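Local coordinates for protein multicopper oxidase (Arthrobacter sp. FB24, PDB 3GDC) that probably couples the one-electron oxidation of phenolic substrates to the reduction of dioxygen to water at copper centres, as laccases do, at residues Pro217-Ile223 and Asp244-Gln250; Phe227-Thr233 and Arg253-Leu258; Gly177-Tyr183 and Leu213-Pro217; Pro189-Met193 and Glu277-Phe283. All blocks are in the same frame, centred on the assembly; numbering follows the deposited sequence.

How the contacts relate
All four contacts lie in the cupredoxin-like domain formed by the later part of the chain, a sandwich of two sheets. Contact 1 pairs edge strand 245-249 of the five-stranded sheet with 218-223, and contact 4 holds helix 191-194 to strand 281-287 of that sheet. Contact 2 belongs to the six-stranded sheet, to which strand 182-185 of contact 3 is also joined. Centres of contacts 1 and 2 are 11 Å apart, with Phe221 packing on Leu256 between the sheets; those of contacts 2 and 3 are 24 Å apart. By first segment the chain order is 3, 4, 1, 2. Contacts 1 and 3 share Pro217, which ends the loop packed on the calcium-binding loop and leads into copper-binding strand 218-223.

Contact 1 (Pro217-Ile223 and Asp244-Gln250); sequences PINSFHI and DTISQVQ
The imidazole of His222 meets Asp244 at its edge: His222 ND1 donates to the backbone O of Asp244 at 2.8 Å, with that oxygen 22° out of the ring plane, while His93 of the second subunit stacks on the ring. The Asp244 carboxylate stands nearly upright to the imidazole (87° between planes), its CG 3.6 Å from His222 CE1. This is an antiparallel strand pair of a cupredoxin-like beta sandwich. CG of His222 is anti to the backbone N (chi1 171°), which lays the ring beside the carbonyl carbon, within reach of Asp244 O. NE2 binds copper, whose ligands include His91 of the second subunit, consistent with a copper cluster between subunits. The ND1 bond and the copper on NE2 together probably fix the ring's rotation; Ile223 N gives Asp244 O a second donor at 3.2 Å. Asp244 OD1 takes Thr245 OG1 and a salt bridge from Arg253 of the second subunit. Asn219 with Gln248 and Phe221 with Ile246 form hydrogen-bonded pairs, and on their face Phe221 CB lies 4.1 Å from Ile246 CD1. On the other face, Ile218 CD1 packs 3.7 Å from Ser247 CB. At the far end one water gives a proton to Pro217 O (2.9 Å) and accepts one from Gln250 N (3.0 Å).

Contact 2 (Phe227-Thr233 and Arg253-Leu258); sequences FFHYYPT and RGILEL
Phe228 and Leu256 run alongside each other in the same direction, and Leu256 CD1 sits over the centre of the phenyl face: it is 3.6 Å from the Phe228 ring centroid and only 7° off the normal, a CH-pi contact. The other branch, Leu256 CD2, reaches the rim of Tyr230 in its plane, 3.5 Å from Tyr230 CD1. Leu256 chi1, at -23°, lies off a staggered value, perhaps the price of reaching both rings. On the opposite face of the sheet, the Tyr231 ring slants across the Glu257 carboxylate with the planes 45° apart, Tyr231 CE2 lying 3.7 Å from Glu257 CD. At the end of the ladder the methyl of Thr233 rests over one face of the Arg253 guanidinium, Thr233 CG2 being 3.5 Å from Arg253 NH2. Antiparallel backbone bonds join His229 with Glu257 and Tyr231 with Ile255, and Thr233 N adds one to Arg253 O at 2.7 Å. The polar ends have partners elsewhere: Glu257 forms a salt bridge with Arg206, Arg253 one with Asp244 of the third subunit, and Tyr230 OH bonds Gln248. The chemistry thus divides three ways: an apolar face (Phe228, Leu256, the Tyr230 ring) toward the sandwich interior, a mixed polar face with Tyr231 and Glu257, and a charged end at Arg253 that probably helps hold the trimer together.

Contact 3 (Gly177-Tyr183 and Leu213-Pro217); sequences GDDNEFY and LEYDP. With CA (calcium ion), chain H.
Leu213 lays its CD1 against the phenol of Tyr183, 3.7 Å from Tyr183 CE1, and the same methyl abuts the Asn180 amide. Glu214 follows, and mainly shapes its own loop: its OE2 accepts from Tyr215 N at 2.8 Å (160° at the hydrogen), met on the anti side, and its CG sits 3.5 Å above the Tyr215 ring plane, over the ring centre. OE1 of Glu214 bonds Thr273 of the third subunit. Tyr215 brings CB to 3.4 Å from Asp178 O, and the Asn180 amide reaches the edge of its ring with the two planes 63° apart. Next comes Asp216, whose CG is anti to its carbonyl carbon; this directs the carboxylate toward the 177-183 loop, where Tyr183 OH donates to Asp216 OD2 at 2.8 Å. The hydroxyl arrives on the syn side, 33° out of the carboxylate plane. A water accepts from Asn180 N at 2.8 Å and lies 3.0 Å from Asp216 OD2, a second link between loops. Asn180 stands in sequence between two calcium ligands: Asp179 gives its backbone O and OD1, Glu181 both carboxylate oxygens, and Asn173, Asp175 and Gly176 complete the site. Beyond it, Glu181 and Phe182 both face Tyr172. The whole is an acidic calcium-binding loop that runs into its strand through a classic beta bulge.

Contact 4 (Pro189-Met193 and Glu277-Phe283); sequences PFHFM and ELGWMGF
Met193 folds over strand residues Met281 to Phe283. From CB, the chain leaves with CG anti to the carbonyl carbon (chi1 -65°), which takes Met193 CG to 3.4 Å from Met281 O. Bends at the next two torsions then wrap the thioether round the backbone: Met193 SD passes 3.7 Å from Gly282 CA and lies 4.3 Å from the Phe283 ring centroid, 39° off its normal, an oblique Met-aromatic contact. The terminal Met193 CE ends 3.5 Å from Phe283 CE2 and also touches the methyl of Met281.

Next to it, the Phe190 ring lies flat on Gly279, whose CA is 3.5 Å from the ring centroid over one face, a CH-pi contact. Met281 comes to the edge of that ring, with CG 3.5 Å from Phe190 CD1 and the sulfur near the ring plane, a second Met-aromatic contact. Two backbone bonds tie the segments. Phe190 N meets a lone pair of Gly279 O in the carbonyl plane at 2.9 Å, whereas Phe283 N approaches Phe192 O from 57° out of its carbonyl plane, also at 2.9 Å. Between them a water accepts from Phe192 N and donates to Met281 O.

Phe190 is the N-cap residue of helix 191-194, whose Phe192 packs on Pro13 and Leu17 of helix 13-18. Strand 281-287 runs between strands 197-200 and 264-269; helix 191-194 packs on its first residues, while the backbone of Leu278 hydrogen-bonds that of Tyr183 in strand 182-185.

Contact 1 (Pro217-Ile223 and Asp244-Gln250)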
# COMPACT_ATOMS: atom_id res chain seq x y z
N PRO A 217 6.67 -0.18 7.96
CA PRO A 217 6.64 -0.19 6.49
C PRO A 217 5.61 0.72 5.83
O PRO A 217 5.78 1.09 4.66
CB PRO A 217 6.35 -1.66 6.16
CG PRO A 217 5.62 -2.19 7.36
CD PRO A 217 6.16 -1.44 8.55
N ILE A 218 4.54 1.09 6.53
CA ILE A 218 3.49 1.90 5.90
C ILE A 218 2.84 2.86 6.89
O ILE A 218 2.71 2.57 8.09
CB ILE A 218 2.43 1.02 5.16
CG1 ILE A 218 1.57 1.86 4.20
CG2 ILE A 218 1.57 0.22 6.14
CD1 ILE A 218 1.03 1.09 3.00
N ASN A 219 2.47 4.03 6.38
CA ASN A 219 1.75 5.02 7.17
C ASN A 219 0.42 5.27 6.48
O ASN A 219 0.23 4.89 5.32
CB ASN A 219 2.56 6.31 7.31
CG ASN A 219 2.29 7.04 8.62
OD1 ASN A 219 1.21 6.89 9.23
ND2 ASN A 219 3.26 7.85 9.06
N SER A 220 -0.53 5.87 7.19
CA SER A 220 -1.79 6.25 6.56
C SER A 220 -2.29 7.58 7.10
O SER A 220 -1.70 8.17 8.01
CB SER A 220 -2.84 5.14 6.70
OG SER A 220 -3.18 4.92 8.06
N PHE A 221 -3.38 8.05 6.50
CA PHE A 221 -3.96 9.36 6.78
C PHE A 221 -5.45 9.26 6.59
O PHE A 221 -5.91 8.86 5.51
CB PHE A 221 -3.40 10.41 5.80
CG PHE A 221 -3.97 11.79 5.98
CD1 PHE A 221 -3.25 12.78 6.64
CD2 PHE A 221 -5.23 12.12 5.46
CE1 PHE A 221 -3.77 14.07 6.80
CE2 PHE A 221 -5.76 13.40 5.62
CZ PHE A 221 -5.03 14.38 6.29
N HIS A 222 -6.21 9.64 7.61
CA HIS A 222 -7.67 9.64 7.53
C HIS A 222 -8.21 10.92 8.13
O HIS A 222 -7.71 11.38 9.15
CB HIS A 222 -8.25 8.43 8.28
CG HIS A 222 -9.74 8.48 8.43
ND1 HIS A 222 -10.60 8.51 7.34
CD2 HIS A 222 -10.53 8.51 9.53
CE1 HIS A 222 -11.85 8.56 7.77
NE2 HIS A 222 -11.84 8.55 9.09
N ILE A 223 -9.23 11.49 7.49
CA ILE A 223 -9.92 12.67 8.01
C ILE A 223 -11.39 12.33 8.31
O ILE A 223 -12.09 11.78 7.45
CB ILE A 223 -9.81 13.87 7.03
CG1 ILE A 223 -10.64 15.06 7.50
CG2 ILE A 223 -10.23 13.46 5.60
CD1 ILE A 223 -10.03 15.79 8.63
N ASP A 244 -11.42 9.05 1.89
CA ASP A 244 -11.16 9.64 3.20
C ASP A 244 -9.94 9.05 3.91
O ASP A 244 -9.58 9.51 4.98
CB ASP A 244 -12.39 9.56 4.11
CG ASP A 244 -12.88 8.12 4.31
OD1 ASP A 244 -12.08 7.19 4.14
OD2 ASP A 244 -14.06 7.95 4.64
N THR A 245 -9.33 8.03 3.30
CA THR A 245 -8.18 7.33 3.88
C THR A 245 -7.19 6.99 2.77
O THR A 245 -7.58 6.44 1.75
CB THR A 245 -8.61 6.01 4.57
OG1 THR A 245 -9.60 6.28 5.56
CG2 THR A 245 -7.42 5.33 5.23
N ILE A 246 -5.92 7.34 2.97
CA ILE A 246 -4.88 6.94 2.02
C ILE A 246 -3.65 6.39 2.72
O ILE A 246 -3.40 6.72 3.89
CB ILE A 246 -4.46 8.10 1.06
CG1 ILE A 246 -4.04 9.36 1.82
CG2 ILE A 246 -5.54 8.39 0.05
CD1 ILE A 246 -2.54 9.52 1.86
N SER A 247 -2.88 5.58 2.01
CA SER A 247 -1.66 5.00 2.58
C SER A 247 -0.42 5.41 1.79
O SER A 247 -0.51 5.70 0.58
CB SER A 247 -1.77 3.47 2.63
OG SER A 247 -1.84 2.93 1.32
N GLN A 248 0.71 5.44 2.48
CA GLN A 248 2.00 5.78 1.89
C GLN A 248 3.10 4.97 2.57
O GLN A 248 3.18 4.95 3.79
CB GLN A 248 2.29 7.27 2.11
CG GLN A 248 1.32 8.23 1.42
CD GLN A 248 1.64 9.70 1.72
OE1 GLN A 248 2.38 10.00 2.65
NE2 GLN A 248 1.08 10.60 0.92
N VAL A 249 3.96 4.32 1.79
CA VAL A 249 5.18 3.77 2.37
C VAL A 249 6.19 4.91 2.47
O VAL A 249 5.93 6.02 1.99
CB VAL A 249 5.76 2.63 1.50
CG1 VAL A 249 4.73 1.50 1.33
CG2 VAL A 249 6.26 3.17 0.12
N GLN A 250 7.34 4.67 3.08
CA GLN A 250 8.35 5.72 3.21
C GLN A 250 8.81 6.15 1.81
O GLN A 250 9.09 5.29 0.96
CB GLN A 250 9.54 5.25 4.03
CG GLN A 250 10.47 6.38 4.41
CD GLN A 250 11.80 5.91 4.94
OE1 GLN A 250 12.51 5.14 4.29
NE2 GLN A 250 12.16 6.38 6.13
O HOH W 1 8.43 2.03 3.93

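Contact 2 (Phe227-Thr233 and Arg253-Leu258)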
# COMPACT_ATOMS: atom_id res chain seq x y z
N PHE A 227 -14.01 14.01 2.67
CA PHE A 227 -13.41 13.25 1.58
C PHE A 227 -12.51 14.20 0.81
O PHE A 227 -12.75 15.41 0.79
CB PHE A 227 -14.49 12.68 0.66
CG PHE A 227 -15.04 11.37 1.13
CD1 PHE A 227 -15.86 11.32 2.26
CD2 PHE A 227 -14.73 10.19 0.47
CE1 PHE A 227 -16.35 10.11 2.72
CE2 PHE A 227 -15.23 8.97 0.93
CZ PHE A 227 -16.04 8.94 2.05
N PHE A 228 -11.45 13.66 0.23
CA PHE A 228 -10.50 14.48 -0.53
C PHE A 228 -10.16 13.82 -1.85
O PHE A 228 -10.26 12.59 -1.98
CB PHE A 228 -9.22 14.74 0.29
CG PHE A 228 -8.61 13.50 0.88
CD1 PHE A 228 -7.73 12.72 0.13
CD2 PHE A 228 -8.88 13.13 2.20
CE1 PHE A 228 -7.15 11.57 0.66
CE2 PHE A 228 -8.30 11.99 2.75
CZ PHE A 228 -7.43 11.21 1.97
N HIS A 229 -9.76 14.63 -2.84
CA HIS A 229 -9.15 14.10 -4.04
C HIS A 229 -7.67 13.93 -3.77
O HIS A 229 -7.05 14.80 -3.15
CB HIS A 229 -9.38 15.02 -5.24
CG HIS A 229 -10.76 14.90 -5.82
ND1 HIS A 229 -11.78 15.77 -5.51
CD2 HIS A 229 -11.29 13.98 -6.66
CE1 HIS A 229 -12.87 15.40 -6.15
NE2 HIS A 229 -12.60 14.32 -6.85
N TYR A 230 -7.11 12.81 -4.20
CA TYR A 230 -5.71 12.53 -3.95
C TYR A 230 -4.91 12.45 -5.25
O TYR A 230 -5.32 11.79 -6.21
CB TYR A 230 -5.54 11.25 -3.13
CG TYR A 230 -4.11 10.95 -2.77
CD1 TYR A 230 -3.41 11.78 -1.89
CD2 TYR A 230 -3.46 9.85 -3.30
CE1 TYR A 230 -2.09 11.50 -1.55
CE2 TYR A 230 -2.14 9.56 -2.96
CZ TYR A 230 -1.47 10.39 -2.09
OH TYR A 230 -0.16 10.11 -1.77
N TYR A 231 -3.76 13.13 -5.26
CA TYR A 231 -2.87 13.18 -6.41
C TYR A 231 -1.52 12.63 -6.01
O TYR A 231 -0.73 13.36 -5.41
CB TYR A 231 -2.67 14.63 -6.89
CG TYR A 231 -3.92 15.38 -7.25
CD1 TYR A 231 -4.23 15.64 -8.58
CD2 TYR A 231 -4.76 15.89 -6.26
CE1 TYR A 231 -5.36 16.34 -8.92
CE2 TYR A 231 -5.91 16.61 -6.59
CZ TYR A 231 -6.20 16.83 -7.92
OH TYR A 231 -7.31 17.54 -8.27
N PRO A 232 -1.26 11.34 -6.30
CA PRO A 232 -0.02 10.68 -5.89
C PRO A 232 1.19 11.42 -6.45
O PRO A 232 1.24 11.70 -7.65
CB PRO A 232 -0.12 9.28 -6.52
CG PRO A 232 -1.51 9.11 -6.93
CD PRO A 232 -2.19 10.43 -7.00
N THR A 233 2.14 11.74 -5.57
CA THR A 233 3.37 12.48 -5.90
C THR A 233 3.10 13.91 -6.44
O THR A 233 4.05 14.63 -6.77
CB THR A 233 4.31 11.67 -6.86
OG1 THR A 233 4.21 10.27 -6.55
CG2 THR A 233 5.78 12.12 -6.71
N ARG A 253 4.39 10.21 -1.25
CA ARG A 253 3.87 11.53 -0.90
C ARG A 253 2.86 11.92 -1.96
O ARG A 253 2.79 11.27 -3.01
CB ARG A 253 5.00 12.58 -0.76
CG ARG A 253 5.69 13.01 -2.06
CD ARG A 253 6.69 11.97 -2.52
NE ARG A 253 7.47 12.43 -3.68
CZ ARG A 253 8.36 11.69 -4.34
NH1 ARG A 253 8.62 10.44 -3.96
NH2 ARG A 253 8.99 12.21 -5.38
N GLY A 254 2.05 12.93 -1.68
CA GLY A 254 1.02 13.34 -2.63
C GLY A 254 0.30 14.59 -2.19
O GLY A 254 0.60 15.15 -1.13
N ILE A 255 -0.66 15.02 -3.00
CA ILE A 255 -1.48 16.17 -2.67
C ILE A 255 -2.89 15.71 -2.35
O ILE A 255 -3.45 14.89 -3.09
CB ILE A 255 -1.51 17.20 -3.82
CG1 ILE A 255 -0.09 17.68 -4.12
CG2 ILE A 255 -2.44 18.35 -3.47
CD1 ILE A 255 0.03 18.58 -5.36
N LEU A 256 -3.45 16.23 -1.26
CA LEU A 256 -4.86 16.06 -0.95
C LEU A 256 -5.57 17.39 -1.16
O LEU A 256 -5.05 18.43 -0.74
CB LEU A 256 -5.11 15.60 0.49
CG LEU A 256 -4.14 14.87 1.42
CD1 LEU A 256 -4.94 14.01 2.40
CD2 LEU A 256 -3.05 14.05 0.76
N GLU A 257 -6.74 17.35 -1.77
CA GLU A 257 -7.55 18.55 -1.96
C GLU A 257 -8.96 18.33 -1.43
O GLU A 257 -9.60 17.32 -1.76
CB GLU A 257 -7.62 18.96 -3.43
CG GLU A 257 -6.28 19.34 -4.04
CD GLU A 257 -6.42 20.05 -5.38
OE1 GLU A 257 -7.56 20.20 -5.86
OE2 GLU A 257 -5.37 20.47 -5.94
N LEU A 258 -9.42 19.25 -0.59
CA LEU A 258 -10.80 19.19 -0.13
C LEU A 258 -11.40 20.54 0.25
O LEU A 258 -10.69 21.52 0.41
CB LEU A 258 -10.93 18.20 1.04
CG LEU A 258 -10.35 18.56 2.40
CD1 LEU A 258 -10.92 17.56 3.40
CD2 LEU A 258 -8.84 18.49 2.41
O HOH W 2 -11.65 17.96 -3.63
O HOH W 3 1.22 8.47 -3.20
O HOH W 4 -9.85 18.57 -6.21
O HOH W 5 3.98 8.82 -4.01

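Contact 3 (Gly177-Tyr183 and Leu213-Pro217)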
# COMPACT_ATOMS: atom_id res chain seq x y z
N GLY A 177 16.86 0.08 19.16
CA GLY A 177 16.12 -1.01 18.55
C GLY A 177 15.57 -0.60 17.20
O GLY A 177 16.02 0.41 16.61
N ASP A 178 14.61 -1.37 16.70
CA ASP A 178 14.08 -1.19 15.36
C ASP A 178 12.63 -0.71 15.39
O ASP A 178 11.86 -0.95 14.46
CB ASP A 178 14.18 -2.51 14.58
CG ASP A 178 13.19 -3.58 15.06
OD1 ASP A 178 12.81 -3.57 16.26
OD2 ASP A 178 12.79 -4.43 14.24
N ASP A 179 12.27 -0.04 16.48
CA ASP A 179 10.89 0.39 16.70
C ASP A 179 10.78 1.86 17.09
O ASP A 179 11.69 2.43 17.68
CB ASP A 179 10.20 -0.50 17.76
CG ASP A 179 10.92 -0.52 19.11
OD1 ASP A 179 12.06 0.01 19.25
OD2 ASP A 179 10.33 -1.07 20.07
N ASN A 180 9.64 2.45 16.73
CA ASN A 180 9.34 3.82 17.12
C ASN A 180 8.56 3.86 18.42
O ASN A 180 7.76 2.96 18.70
CB ASN A 180 8.52 4.49 16.03
CG ASN A 180 9.32 4.69 14.76
OD1 ASN A 180 8.92 4.23 13.68
ND2 ASN A 180 10.46 5.35 14.88
N GLU A 181 8.77 4.92 19.20
CA GLU A 181 8.06 5.12 20.47
C GLU A 181 7.01 6.21 20.36
O GLU A 181 5.99 6.20 21.08
CB GLU A 181 9.07 5.45 21.58
CG GLU A 181 9.84 4.24 22.11
CD GLU A 181 10.74 3.58 21.08
OE1 GLU A 181 11.67 4.26 20.59
OE2 GLU A 181 10.54 2.38 20.77
N PHE A 182 7.24 7.17 19.45
CA PHE A 182 6.27 8.22 19.17
C PHE A 182 6.14 8.49 17.67
O PHE A 182 7.00 8.12 16.87
CB PHE A 182 6.64 9.53 19.88
CG PHE A 182 6.72 9.39 21.38
CD1 PHE A 182 5.57 9.46 22.16
CD2 PHE A 182 7.94 9.16 22.00
CE1 PHE A 182 5.64 9.30 23.55
CE2 PHE A 182 8.02 9.01 23.39
CZ PHE A 182 6.87 9.09 24.16
N TYR A 183 5.04 9.15 17.31
CA TYR A 183 4.72 9.48 15.91
C TYR A 183 4.21 10.90 15.86
O TYR A 183 3.67 11.41 16.84
CB TYR A 183 3.67 8.52 15.35
CG TYR A 183 4.11 7.08 15.36
CD1 TYR A 183 4.67 6.49 14.23
CD2 TYR A 183 3.98 6.29 16.52
CE1 TYR A 183 5.08 5.16 14.23
CE2 TYR A 183 4.40 4.96 16.54
CZ TYR A 183 4.95 4.40 15.39
OH TYR A 183 5.35 3.08 15.39
N LEU A 213 8.31 8.19 7.64
CA LEU A 213 8.38 7.25 8.75
C LEU A 213 9.36 6.10 8.50
O LEU A 213 9.26 5.38 7.52
CB LEU A 213 6.97 6.72 9.07
CG LEU A 213 6.86 5.66 10.16
CD1 LEU A 213 7.31 6.23 11.51
CD2 LEU A 213 5.40 5.21 10.21
N GLU A 214 10.32 5.97 9.40
CA GLU A 214 11.29 4.90 9.34
C GLU A 214 10.80 3.71 10.18
O GLU A 214 9.93 3.87 11.05
CB GLU A 214 12.66 5.40 9.82
CG GLU A 214 13.81 4.40 9.69
CD GLU A 214 13.93 3.86 8.27
OE1 GLU A 214 14.54 4.56 7.44
OE2 GLU A 214 13.39 2.75 8.00
N TYR A 215 11.34 2.52 9.87
CA TYR A 215 11.11 1.27 10.63
C TYR A 215 9.77 0.59 10.30
O TYR A 215 9.74 -0.57 9.88
CB TYR A 215 11.32 1.47 12.15
CG TYR A 215 12.68 2.08 12.50
CD1 TYR A 215 13.86 1.36 12.30
CD2 TYR A 215 12.77 3.37 13.02
CE1 TYR A 215 15.09 1.92 12.61
CE2 TYR A 215 14.01 3.94 13.33
CZ TYR A 215 15.16 3.21 13.13
OH TYR A 215 16.39 3.76 13.43
N ASP A 216 8.67 1.31 10.49
CA ASP A 216 7.34 0.81 10.12
C ASP A 216 7.16 0.90 8.60
O ASP A 216 7.44 1.94 8.01
CB ASP A 216 6.25 1.62 10.83
CG ASP A 216 6.29 1.45 12.34
OD1 ASP A 216 5.96 0.35 12.83
OD2 ASP A 216 6.63 2.43 13.04
N PRO A 217 6.67 -0.18 7.96
CA PRO A 217 6.64 -0.19 6.49
C PRO A 217 5.61 0.72 5.83
O PRO A 217 5.78 1.09 4.66
CB PRO A 217 6.35 -1.66 6.16
CG PRO A 217 5.62 -2.19 7.36
CD PRO A 217 6.16 -1.44 8.55
CA CA H . 12.86 2.15 19.78
O HOH W 6 7.89 0.78 15.27

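Contact 4 (Pro189-Met193 and Glu277-Phe283)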
# COMPACT_ATOMS: atom_id res chain seq x y z
N PRO A 189 4.35 15.03 18.62
CA PRO A 189 3.22 14.17 18.95
C PRO A 189 2.06 14.97 19.56
O PRO A 189 2.29 15.78 20.47
CB PRO A 189 3.81 13.22 19.98
CG PRO A 189 5.23 13.08 19.54
CD PRO A 189 5.62 14.45 19.11
N PHE A 190 0.87 14.76 19.02
CA PHE A 190 -0.39 15.36 19.52
C PHE A 190 -0.51 16.89 19.47
O PHE A 190 -1.47 17.46 20.01
CB PHE A 190 -0.70 14.91 20.96
CG PHE A 190 -0.75 13.42 21.15
CD1 PHE A 190 -1.77 12.66 20.59
CD2 PHE A 190 0.19 12.79 21.96
CE1 PHE A 190 -1.82 11.28 20.79
CE2 PHE A 190 0.14 11.41 22.17
CZ PHE A 190 -0.86 10.65 21.59
N HIS A 191 0.42 17.57 18.80
CA HIS A 191 0.35 19.04 18.72
C HIS A 191 -0.99 19.56 18.20
O HIS A 191 -1.55 20.53 18.75
CB HIS A 191 1.52 19.60 17.89
CG HIS A 191 1.40 21.07 17.59
ND1 HIS A 191 1.84 22.04 18.47
CD2 HIS A 191 0.90 21.73 16.52
CE1 HIS A 191 1.61 23.23 17.95
NE2 HIS A 191 1.05 23.07 16.76
N PHE A 192 -1.51 18.92 17.15
CA PHE A 192 -2.75 19.40 16.51
C PHE A 192 -4.02 18.96 17.25
O PHE A 192 -5.14 19.30 16.85
CB PHE A 192 -2.78 19.05 15.02
CG PHE A 192 -1.66 19.70 14.23
CD1 PHE A 192 -1.70 21.07 13.96
CD2 PHE A 192 -0.57 18.95 13.80
CE1 PHE A 192 -0.67 21.70 13.24
CE2 PHE A 192 0.48 19.57 13.07
CZ PHE A 192 0.43 20.94 12.80
N MET A 193 -3.84 18.23 18.35
CA MET A 193 -4.94 18.00 19.30
C MET A 193 -5.15 19.28 20.10
O MET A 193 -6.29 19.71 20.33
CB MET A 193 -4.64 16.85 20.25
CG MET A 193 -4.51 15.47 19.61
SD MET A 193 -6.07 14.86 18.94
CE MET A 193 -6.96 14.46 20.46
N GLU A 277 -2.41 6.62 18.56
CA GLU A 277 -2.40 6.67 20.02
C GLU A 277 -1.03 7.04 20.59
O GLU A 277 -0.89 7.34 21.78
CB GLU A 277 -2.93 5.34 20.60
CG GLU A 277 -4.41 5.13 20.27
CD GLU A 277 -5.14 4.25 21.27
OE1 GLU A 277 -6.31 4.57 21.60
OE2 GLU A 277 -4.55 3.23 21.72
N LEU A 278 -0.02 7.08 19.70
CA LEU A 278 1.32 7.48 20.08
C LEU A 278 1.77 8.81 19.43
O LEU A 278 2.95 9.11 19.38
CB LEU A 278 2.32 6.35 19.84
CG LEU A 278 2.15 5.11 20.73
CD1 LEU A 278 3.06 3.98 20.29
CD2 LEU A 278 2.39 5.48 22.19
N GLY A 279 0.80 9.58 18.94
CA GLY A 279 1.03 10.98 18.62
C GLY A 279 0.56 11.48 17.27
O GLY A 279 0.45 12.68 17.06
N TRP A 280 0.29 10.56 16.35
CA TRP A 280 -0.16 10.93 15.01
C TRP A 280 -1.70 11.07 14.99
O TRP A 280 -2.43 10.27 14.41
CB TRP A 280 0.46 9.97 13.96
CG TRP A 280 0.08 10.11 12.48
CD1 TRP A 280 0.46 9.24 11.49
CD2 TRP A 280 -0.74 11.11 11.84
NE1 TRP A 280 -0.07 9.63 10.29
CE2 TRP A 280 -0.81 10.77 10.47
CE3 TRP A 280 -1.42 12.25 12.29
CZ2 TRP A 280 -1.54 11.52 9.55
CZ3 TRP A 280 -2.14 13.01 11.37
CH2 TRP A 280 -2.20 12.63 10.01
N MET A 281 -2.17 12.10 15.69
CA MET A 281 -3.57 12.50 15.68
C MET A 281 -3.72 13.99 15.96
O MET A 281 -2.92 14.57 16.69
CB MET A 281 -4.41 11.66 16.66
CG MET A 281 -4.07 11.82 18.12
SD MET A 281 -5.18 10.89 19.24
CE MET A 281 -6.77 11.21 18.54
N GLY A 282 -4.73 14.60 15.36
CA GLY A 282 -5.05 16.00 15.58
C GLY A 282 -6.47 16.31 15.16
O GLY A 282 -7.25 15.40 14.86
N PHE A 283 -6.80 17.60 15.14
CA PHE A 283 -8.09 18.08 14.66
C PHE A 283 -7.92 19.17 13.62
O PHE A 283 -6.97 19.97 13.72
CB PHE A 283 -8.90 18.72 15.79
CG PHE A 283 -9.33 17.76 16.85
CD1 PHE A 283 -10.40 16.89 16.63
CD2 PHE A 283 -8.70 17.75 18.09
CE1 PHE A 283 -10.82 16.00 17.62
CE2 PHE A 283 -9.11 16.87 19.09
CZ PHE A 283 -10.16 16.00 18.85
O HOH W 7 -0.79 16.35 16.06